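Local atomic coordinates of alkaline phosphatase (Thermus thermophilus, PDB entry 7KWD), a protein that probably hydrolyses phosphate monoesters under alkaline conditions, working as a homodimeric metalloenzyme that carries two zinc ions and one magnesium ion. Residues A271-I274 with D275-N278; V365-A368 with F369-M372; A198-A202 with K203-V207. One frame throughout, in Å; residues are numbered along the deposited sequence.

Contact 1. Residues A271-I274 with D275-N278. With ZN (zinc ion), chain F.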
ATOM      1  N   ALA A 271      18.796   2.696  -0.899  1.00 24.45           N
ATOM      2  CA  ALA A 271      18.418   1.716  -1.912  1.00 22.45           C
ATOM      3  C   ALA A 271      17.564   2.495  -2.891  1.00 24.33           C
ATOM      4  O   ALA A 271      16.337   2.462  -2.862  1.00 23.37           O
ATOM      5  CB  ALA A 271      17.672   0.542  -1.302  1.00 25.24           C
ATOM      6  N   GLY A 272      18.255   3.255  -3.752  1.00 22.19           N
ATOM      7  CA  GLY A 272      17.590   4.267  -4.538  1.00 24.65           C
ATOM      8  C   GLY A 272      16.965   3.809  -5.811  1.00 21.87           C
ATOM      9  O   GLY A 272      16.279   4.610  -6.475  1.00 23.26           O
ATOM     10  N   ARG A 273      17.175   2.555  -6.218  1.00 18.79           N
ATOM     11  CA  ARG A 273      16.670   2.108  -7.510  1.00 23.55           C
ATOM     12  C   ARG A 273      15.469   1.182  -7.380  1.00 25.70           C
ATOM     13  O   ARG A 273      14.920   0.735  -8.402  1.00 25.39           O
ATOM     14  CB  ARG A 273      17.789   1.439  -8.318  1.00 23.76           C
ATOM     15  CG  ARG A 273      19.040   2.356  -8.448  1.00 23.11           C
ATOM     16  CD  ARG A 273      19.831   2.180  -9.752  1.00 27.29           C
ATOM     17  NE  ARG A 273      19.034   2.649 -10.888  1.00 28.11           N
ATOM     18  CZ  ARG A 273      19.210   2.245 -12.138  1.00 32.28           C
ATOM     19  NH1 ARG A 273      20.167   1.372 -12.439  1.00 27.64           N
ATOM     20  NH2 ARG A 273      18.416   2.723 -13.077  1.00 32.94           N
ATOM     21  N   ILE A 274      15.014   0.923  -6.153  1.00 23.94           N
ATOM     22  CA  ILE A 274      13.674   0.378  -5.975  1.00 20.76           C
ATOM     23  C   ILE A 274      12.676   1.254  -6.713  1.00 21.22           C
ATOM     24  O   ILE A 274      11.856   0.764  -7.495  1.00 20.45           O
ATOM     25  CB  ILE A 274      13.326   0.268  -4.482  1.00 19.45           C
ATOM     26  CG1 ILE A 274      14.245  -0.751  -3.791  1.00 25.30           C
ATOM     27  CG2 ILE A 274      11.846  -0.049  -4.306  1.00 25.10           C
ATOM     28  CD1 ILE A 274      14.176  -0.672  -2.250  1.00 21.67           C
ATOM     29  N   ASP A 275      12.747   2.573  -6.470  1.00 22.29           N
ATOM     30  CA  ASP A 275      11.938   3.553  -7.189  1.00 27.21           C
ATOM     31  C   ASP A 275      12.047   3.360  -8.696  1.00 22.67           C
ATOM     32  O   ASP A 275      11.039   3.222  -9.386  1.00 25.91           O
ATOM     33  CB  ASP A 275      12.386   4.962  -6.774  1.00 23.60           C
ATOM     34  CG  ASP A 275      11.582   6.051  -7.406  1.00 25.29           C
ATOM     35  OD1 ASP A 275      10.345   6.084  -7.164  1.00 20.55           O
ATOM     36  OD2 ASP A 275      12.192   6.890  -8.117  1.00 24.32           O
ATOM     37  N   HIS A 276      13.273   3.275  -9.210  1.00 21.82           N
ATOM     38  CA  HIS A 276      13.474   3.208 -10.650  1.00 24.85           C
ATOM     39  C   HIS A 276      12.842   1.959 -11.238  1.00 24.82           C
ATOM     40  O   HIS A 276      12.187   2.014 -12.280  1.00 24.89           O
ATOM     41  CB  HIS A 276      14.967   3.238 -10.977  1.00 27.10           C
ATOM     42  CG  HIS A 276      15.635   4.494 -10.527  1.00 27.36           C
ATOM     43  ND1 HIS A 276      16.991   4.669 -10.574  1.00 23.28           N
ATOM     44  CD2 HIS A 276      15.130   5.628  -9.991  1.00 27.31           C
ATOM     45  CE1 HIS A 276      17.305   5.863 -10.105  1.00 31.54           C
ATOM     46  NE2 HIS A 276      16.193   6.467  -9.743  1.00 30.70           N
ATOM     47  N   ALA A 277      13.051   0.809 -10.592  1.00 24.68           N
ATOM     48  CA  ALA A 277      12.442  -0.408 -11.100  1.00 25.33           C
ATOM     49  C   ALA A 277      10.936  -0.291 -11.078  1.00 24.74           C
ATOM     50  O   ALA A 277      10.255  -0.787 -11.977  1.00 23.48           O
ATOM     51  CB  ALA A 277      12.888  -1.614 -10.281  1.00 27.93           C
ATOM     52  N   ASN A 278      10.391   0.342 -10.034  1.00 21.77           N
ATOM     53  CA  ASN A 278       8.942   0.490  -9.980  1.00 25.09           C
ATOM     54  C   ASN A 278       8.456   1.391 -11.093  1.00 22.87           C
ATOM     55  O   ASN A 278       7.343   1.189 -11.605  1.00 21.27           O
ATOM     56  CB  ASN A 278       8.502   1.027  -8.623  1.00 24.69           C
ATOM     57  CG  ASN A 278       8.600  -0.037  -7.521  1.00 29.65           C
ATOM     58  OD1 ASN A 278       8.620  -1.233  -7.784  1.00 25.30           O
ATOM     59  ND2 ASN A 278       8.677   0.422  -6.286  1.00 22.04           N
TER
HETATM   60 ZN    ZN F 604      10.831   8.207  -8.728  1.00 30.30          ZN

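Contact 2. Residues V365-A368 with F369-M372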
ATOM      1  N   VAL A 365      13.660  -8.822 -29.785  1.00 42.26           N
ATOM      2  CA  VAL A 365      12.821  -8.608 -28.607  1.00 40.58           C
ATOM      3  C   VAL A 365      12.406  -9.946 -28.010  1.00 49.02           C
ATOM      4  O   VAL A 365      12.666 -10.247 -26.834  1.00 39.82           O
ATOM      5  CB  VAL A 365      11.593  -7.761 -28.988  1.00 45.68           C
ATOM      6  CG1 VAL A 365      10.490  -7.823 -27.899  1.00 46.78           C
ATOM      7  CG2 VAL A 365      12.038  -6.320 -29.293  1.00 44.54           C
ATOM      8  N   LYS A 366      11.753 -10.770 -28.829  1.00 42.42           N
ATOM      9  CA  LYS A 366      11.269 -12.064 -28.372  1.00 43.32           C
ATOM     10  C   LYS A 366      12.381 -12.861 -27.711  1.00 41.94           C
ATOM     11  O   LYS A 366      12.176 -13.479 -26.658  1.00 45.53           O
ATOM     12  CB  LYS A 366      10.651 -12.804 -29.564  1.00 43.10           C
ATOM     13  CG  LYS A 366      10.017 -14.131 -29.245  1.00 52.61           C
ATOM     14  CD  LYS A 366       9.150 -14.683 -30.415  1.00 69.99           C
ATOM     15  CE  LYS A 366       8.394 -13.593 -31.177  1.00 62.85           C
ATOM     16  NZ  LYS A 366       7.195 -14.088 -31.905  1.00 60.58           N
ATOM     17  N   GLU A 367      13.578 -12.824 -28.281  1.00 34.43           N
ATOM     18  CA  GLU A 367      14.670 -13.567 -27.672  1.00 40.52           C
ATOM     19  C   GLU A 367      15.089 -12.936 -26.353  1.00 45.20           C
ATOM     20  O   GLU A 367      15.426 -13.652 -25.400  1.00 39.95           O
ATOM     21  CB  GLU A 367      15.853 -13.653 -28.633  1.00 37.40           C
ATOM     22  CG  GLU A 367      17.129 -14.220 -28.036  1.00 40.25           C
ATOM     23  CD  GLU A 367      16.975 -15.598 -27.414  1.00 48.21           C
ATOM     24  OE1 GLU A 367      15.912 -16.251 -27.593  1.00 49.83           O
ATOM     25  OE2 GLU A 367      17.938 -16.021 -26.740  1.00 44.73           O
ATOM     26  N   ALA A 368      15.076 -11.597 -26.276  1.00 43.09           N
ATOM     27  CA  ALA A 368      15.466 -10.920 -25.038  1.00 41.74           C
ATOM     28  C   ALA A 368      14.517 -11.270 -23.894  1.00 38.19           C
ATOM     29  O   ALA A 368      14.957 -11.613 -22.791  1.00 37.30           O
ATOM     30  CB  ALA A 368      15.508  -9.409 -25.260  1.00 38.54           C
ATOM     31  N   PHE A 369      13.210 -11.230 -24.154  1.00 34.18           N
ATOM     32  CA  PHE A 369      12.244 -11.634 -23.140  1.00 39.17           C
ATOM     33  C   PHE A 369      12.412 -13.096 -22.735  1.00 46.20           C
ATOM     34  O   PHE A 369      12.280 -13.434 -21.548  1.00 36.22           O
ATOM     35  CB  PHE A 369      10.834 -11.380 -23.648  1.00 36.93           C
ATOM     36  CG  PHE A 369      10.354  -9.989 -23.387  1.00 42.42           C
ATOM     37  CD1 PHE A 369      10.783  -8.952 -24.182  1.00 35.88           C
ATOM     38  CD2 PHE A 369       9.472  -9.721 -22.341  1.00 42.48           C
ATOM     39  CE1 PHE A 369      10.346  -7.660 -23.945  1.00 41.14           C
ATOM     40  CE2 PHE A 369       9.027  -8.436 -22.102  1.00 36.70           C
ATOM     41  CZ  PHE A 369       9.471  -7.400 -22.907  1.00 33.40           C
ATOM     42  N   ARG A 370      12.675 -13.982 -23.706  1.00 40.95           N
ATOM     43  CA  ARG A 370      12.931 -15.382 -23.390  1.00 38.23           C
ATOM     44  C   ARG A 370      14.140 -15.514 -22.478  1.00 36.05           C
ATOM     45  O   ARG A 370      14.086 -16.175 -21.437  1.00 37.29           O
ATOM     46  CB  ARG A 370      13.152 -16.177 -24.685  1.00 44.76           C
ATOM     47  CG  ARG A 370      12.952 -17.711 -24.594  1.00 45.73           C
ATOM     48  CD  ARG A 370      13.701 -18.468 -25.727  1.00 55.33           C
ATOM     49  NE  ARG A 370      15.135 -18.158 -25.725  1.00 48.28           N
ATOM     50  CZ  ARG A 370      15.980 -18.566 -24.780  1.00 51.03           C
ATOM     51  NH1 ARG A 370      15.533 -19.322 -23.794  1.00 53.58           N
ATOM     52  NH2 ARG A 370      17.266 -18.225 -24.812  1.00 45.60           N
ATOM     53  N   ALA A 371      15.246 -14.899 -22.851  1.00 40.07           N
ATOM     54  CA  ALA A 371      16.474 -15.140 -22.118  1.00 40.02           C
ATOM     55  C   ALA A 371      16.519 -14.424 -20.774  1.00 36.32           C
ATOM     56  O   ALA A 371      17.080 -14.957 -19.819  1.00 39.86           O
ATOM     57  CB  ALA A 371      17.661 -14.708 -22.975  1.00 40.56           C
ATOM     58  N   MET A 372      15.920 -13.249 -20.664  1.00 37.43           N
ATOM     59  CA  MET A 372      16.100 -12.431 -19.477  1.00 38.84           C
ATOM     60  C   MET A 372      14.870 -12.338 -18.593  1.00 38.14           C
ATOM     61  O   MET A 372      15.021 -12.038 -17.404  1.00 30.36           O
ATOM     62  CB  MET A 372      16.578 -11.034 -19.904  1.00 46.23           C
ATOM     63  CG  MET A 372      18.008 -11.082 -20.497  1.00 46.74           C
ATOM     64  SD  MET A 372      18.662  -9.504 -21.113  1.00 52.40           S
ATOM     65  CE  MET A 372      18.430  -9.715 -22.887  1.00 54.26           C
TER

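Contact 3. Residues A198-A202 with K203-V207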
ATOM      1  N   ALA A 198      40.460  14.872  -9.609  1.00 31.78           N
ATOM      2  CA  ALA A 198      41.724  15.455  -9.182  1.00 33.85           C
ATOM      3  C   ALA A 198      41.505  16.413  -8.027  1.00 27.84           C
ATOM      4  O   ALA A 198      42.308  16.455  -7.092  1.00 24.24           O
ATOM      5  CB  ALA A 198      42.407  16.176 -10.352  1.00 30.28           C
ATOM      6  N   ALA A 199      40.413  17.189  -8.074  1.00 27.13           N
ATOM      7  CA  ALA A 199      40.166  18.166  -7.018  1.00 31.03           C
ATOM      8  C   ALA A 199      39.833  17.480  -5.695  1.00 30.74           C
ATOM      9  O   ALA A 199      40.255  17.933  -4.627  1.00 27.28           O
ATOM     10  CB  ALA A 199      39.045  19.112  -7.441  1.00 28.66           C
ATOM     11  N   PHE A 200      39.086  16.373  -5.743  1.00 26.70           N
ATOM     12  CA  PHE A 200      38.870  15.600  -4.525  1.00 28.38           C
ATOM     13  C   PHE A 200      40.180  15.018  -4.017  1.00 27.95           C
ATOM     14  O   PHE A 200      40.471  15.052  -2.818  1.00 25.68           O
ATOM     15  CB  PHE A 200      37.859  14.486  -4.784  1.00 23.22           C
ATOM     16  CG  PHE A 200      36.390  14.894  -4.608  1.00 30.16           C
ATOM     17  CD1 PHE A 200      35.698  15.517  -5.630  1.00 22.03           C
ATOM     18  CD2 PHE A 200      35.702  14.586  -3.434  1.00 30.24           C
ATOM     19  CE1 PHE A 200      34.353  15.855  -5.495  1.00 22.90           C
ATOM     20  CE2 PHE A 200      34.377  14.927  -3.285  1.00 30.85           C
ATOM     21  CZ  PHE A 200      33.692  15.558  -4.325  1.00 28.97           C
ATOM     22  N   ALA A 201      41.004  14.494  -4.912  1.00 26.70           N
ATOM     23  CA  ALA A 201      42.274  13.945  -4.459  1.00 25.09           C
ATOM     24  C   ALA A 201      43.103  15.015  -3.762  1.00 26.80           C
ATOM     25  O   ALA A 201      43.822  14.727  -2.794  1.00 24.76           O
ATOM     26  CB  ALA A 201      43.055  13.339  -5.619  1.00 32.81           C
ATOM     27  N   ALA A 202      43.041  16.251  -4.255  1.00 23.14           N
ATOM     28  CA  ALA A 202      43.836  17.317  -3.637  1.00 25.76           C
ATOM     29  C   ALA A 202      43.390  17.594  -2.203  1.00 27.89           C
ATOM     30  O   ALA A 202      44.171  18.100  -1.401  1.00 25.15           O
ATOM     31  CB  ALA A 202      43.731  18.601  -4.448  1.00 26.05           C
ATOM     32  N   LYS A 203      42.156  17.279  -1.872  1.00 30.33           N
ATOM     33  CA  LYS A 203      41.645  17.439  -0.517  1.00 33.09           C
ATOM     34  C   LYS A 203      41.778  16.157   0.302  1.00 33.63           C
ATOM     35  O   LYS A 203      41.288  16.097   1.426  1.00 33.13           O
ATOM     36  CB  LYS A 203      40.198  17.924  -0.597  1.00 30.72           C
ATOM     37  CG  LYS A 203      40.123  19.406  -1.035  1.00 42.39           C
ATOM     38  CD  LYS A 203      39.096  20.235  -0.262  1.00 51.93           C
ATOM     39  CE  LYS A 203      39.702  21.557   0.255  1.00 67.02           C
ATOM     40  NZ  LYS A 203      40.668  21.339   1.395  1.00 56.86           N
ATOM     41  N   GLY A 204      42.476  15.153  -0.218  1.00 27.84           N
ATOM     42  CA  GLY A 204      42.833  14.002   0.571  1.00 33.55           C
ATOM     43  C   GLY A 204      41.946  12.798   0.392  1.00 31.95           C
ATOM     44  O   GLY A 204      42.206  11.770   1.022  1.00 29.96           O
ATOM     45  N   TYR A 205      40.943  12.870  -0.479  1.00 27.59           N
ATOM     46  CA  TYR A 205      40.107  11.711  -0.728  1.00 28.35           C
ATOM     47  C   TYR A 205      40.851  10.644  -1.512  1.00 29.04           C
ATOM     48  O   TYR A 205      41.559  10.944  -2.476  1.00 27.52           O
ATOM     49  CB  TYR A 205      38.862  12.095  -1.527  1.00 27.28           C
ATOM     50  CG  TYR A 205      37.834  12.896  -0.793  1.00 28.99           C
ATOM     51  CD1 TYR A 205      37.954  14.267  -0.688  1.00 28.52           C
ATOM     52  CD2 TYR A 205      36.702  12.288  -0.255  1.00 32.31           C
ATOM     53  CE1 TYR A 205      36.982  15.025  -0.035  1.00 27.03           C
ATOM     54  CE2 TYR A 205      35.725  13.033   0.381  1.00 28.89           C
ATOM     55  CZ  TYR A 205      35.883  14.408   0.498  1.00 28.81           C
ATOM     56  OH  TYR A 205      34.930  15.159   1.158  1.00 27.68           O
ATOM     57  N   GLY A 206      40.659   9.391  -1.101  1.00 25.59           N
ATOM     58  CA  GLY A 206      40.943   8.263  -1.960  1.00 25.75           C
ATOM     59  C   GLY A 206      39.823   8.129  -2.967  1.00 30.53           C
ATOM     60  O   GLY A 206      38.641   8.171  -2.609  1.00 31.04           O
ATOM     61  N   VAL A 207      40.190   8.020  -4.240  1.00 23.87           N
ATOM     62  CA  VAL A 207      39.230   7.939  -5.328  1.00 29.32           C
ATOM     63  C   VAL A 207      39.233   6.510  -5.830  1.00 29.39           C
ATOM     64  O   VAL A 207      40.289   5.981  -6.201  1.00 33.89           O
ATOM     65  CB  VAL A 207      39.579   8.914  -6.459  1.00 27.27           C
ATOM     66  CG1 VAL A 207      38.552   8.831  -7.543  1.00 26.03           C
ATOM     67  CG2 VAL A 207      39.650  10.327  -5.929  1.00 26.52           C
TER
HETATM   68  O   HOH W   1      44.081  11.830  -2.108  1.00 27.22           O

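Contact 1. Residues A271-I274 with D275-N278
His276 ND1 accepts one strong and one weak bond from the Arg273 guanidinium. NE gives the main bond, 2.9 Å to ND1 and nearly straight at 173°, while NH2 adds the weak one at 3.5 Å. The donor lies near the imidazole plane and ND1 lies in the guanidinium plane, yet the two planes stand 68° apart, so the groups meet edge to edge with a twist. Bends at chi2 and chi3 swing NE to the edge of the imidazole three residues on. Over one face of the imidazole sits Gly272 O, 3.7 Å above its centre, and Arg273 CA makes an off-centre CH-pi contact with the ring. Ala277 N to Arg273 O and Asn278 N to Ile274 O (3.0 Å) are ordinary i to i+4 bonds of helix 273-280. An alanine in place of His276 would probably leave Arg273 NE without its acceptor and the guanidinium freer to turn, although Glu350 and Val231 O would still hold its other nitrogens. Beside this pair, Asp275 has CG anti to its N (chi1 -177°), which brings OD2 2.0 Å from the zinc that His279 and His433 also bind. Thr320 OG1 is hydrogen-bonded to OD1, so zinc and hydroxyl together probably limit the carboxylate's rotation. Because ND1 acts as acceptor, a hydrogen on this imidazole would be expected on NE2.

Contact 2. Residues V365-A368 with F369-M372
Phe369 comes first: its N bonds Val365 O at 2.9 Å, and its ring lies beside the same valine. Val365 CG1 touches the ring at CD1 (3.9 Å), both side chains pointing the same way, and Val365 O lies at the ring edge. A chi1 of 165° carries that methyl anti to the backbone N and over toward the phenylalanine, so a branched and a flat apolar group pack together on the apolar face of the helix. Arg370 follows on the exposed side and holds Glu367 in a side-on salt bridge: NE meets OE1 at 2.8 Å and NH2 meets OE2 at 3.0 Å. Each oxygen is used on its syn side, with the carboxylate and guanidinium planes 31° apart. Such a pairing of opposite charges three residues apart suits a helix surface, where the two side chains can lie alongside each other. Ala371 bonds Glu367 O through its N, and its small CB rests against that carbonyl. Met372 ends the row with N to Ala368 O at 2.9 Å, and the bend at chi3 turns CE back onto Ala368 CB, 3.8 Å off. Helix 362-373 thus shows its apolar side to two partners. Val365 packs on Ala382, Val385 and Val386 of helix 379-391, while Ala368, Phe369 and Met372 lie on helix 349-356 through Leu356, Met352 and His351.

Contact 3. Residues A198-A202 with K203-V207
Ala199 reaches forward with its carbonyl, O taking a weak bond from Lys203 N at 3.4 Å, while CG of the lysine passes near that same oxygen. Phe200 carries most of the contact. Its O accepts from Lys203 N at 2.9 Å and from Tyr205 N at 3.2 Å, the two donors coming from opposite faces of the carbonyl plane and neither sitting on a lone pair. Its ring makes a T-shaped stack with Tyr205: the Phe200 edge, led by CD2, stands over the tyrosine face, 3.5 Å above the plane, with ring planes at 70°. A chi1 of -87°, with CG anti to the carbonyl carbon, sets that CD2 edge over the face of Tyr205. Ala201 O takes Gly204 N at 2.9 Å, and a water donates to both Ala201 O (3.0 Å) and Tyr205 O (2.7 Å), bridging the helix end to the outgoing chain. Together, Tyr205 N to Phe200 O and Gly204 N to Ala201 O form a Schellman motif with Gly204 as its C-prime residue; at the positive phi of 99° a CB would be jammed against the preceding carbonyl oxygen. Ala202, with only a methyl, is exposed just before the chain turns off. The motif passes helix 196-202 into strand 206-208, which pairs in parallel with strand 222-225. Phe200 and Tyr205 both lean on Tyr177 of strand 176-178, Phe200 also touches Leu170 of helix 162-172, and Tyr205 OH bonds Ala174 O between those two elements.

How the contacts relate
Contact 1 alone belongs to the metal centre. Its centre lies about 5 Å from the centre of the chain, and the side chain of Asp275 comes within about 3 Å of Asp47 and His318, which bind the other zinc. Contacts 2 and 3 are structural packing toward the periphery, with centres about 28 and 27 Å from the chain centre. From contact 1, the centre of contact 2 is about 23 Å away and that of contact 3 about 30 Å, while contacts 2 and 3 are about 43 Å apart, centre to centre. None touches another. In sequence they run 198-207, 271-278, 365-372: a helix end, a strand-to-helix passage and a helix interior.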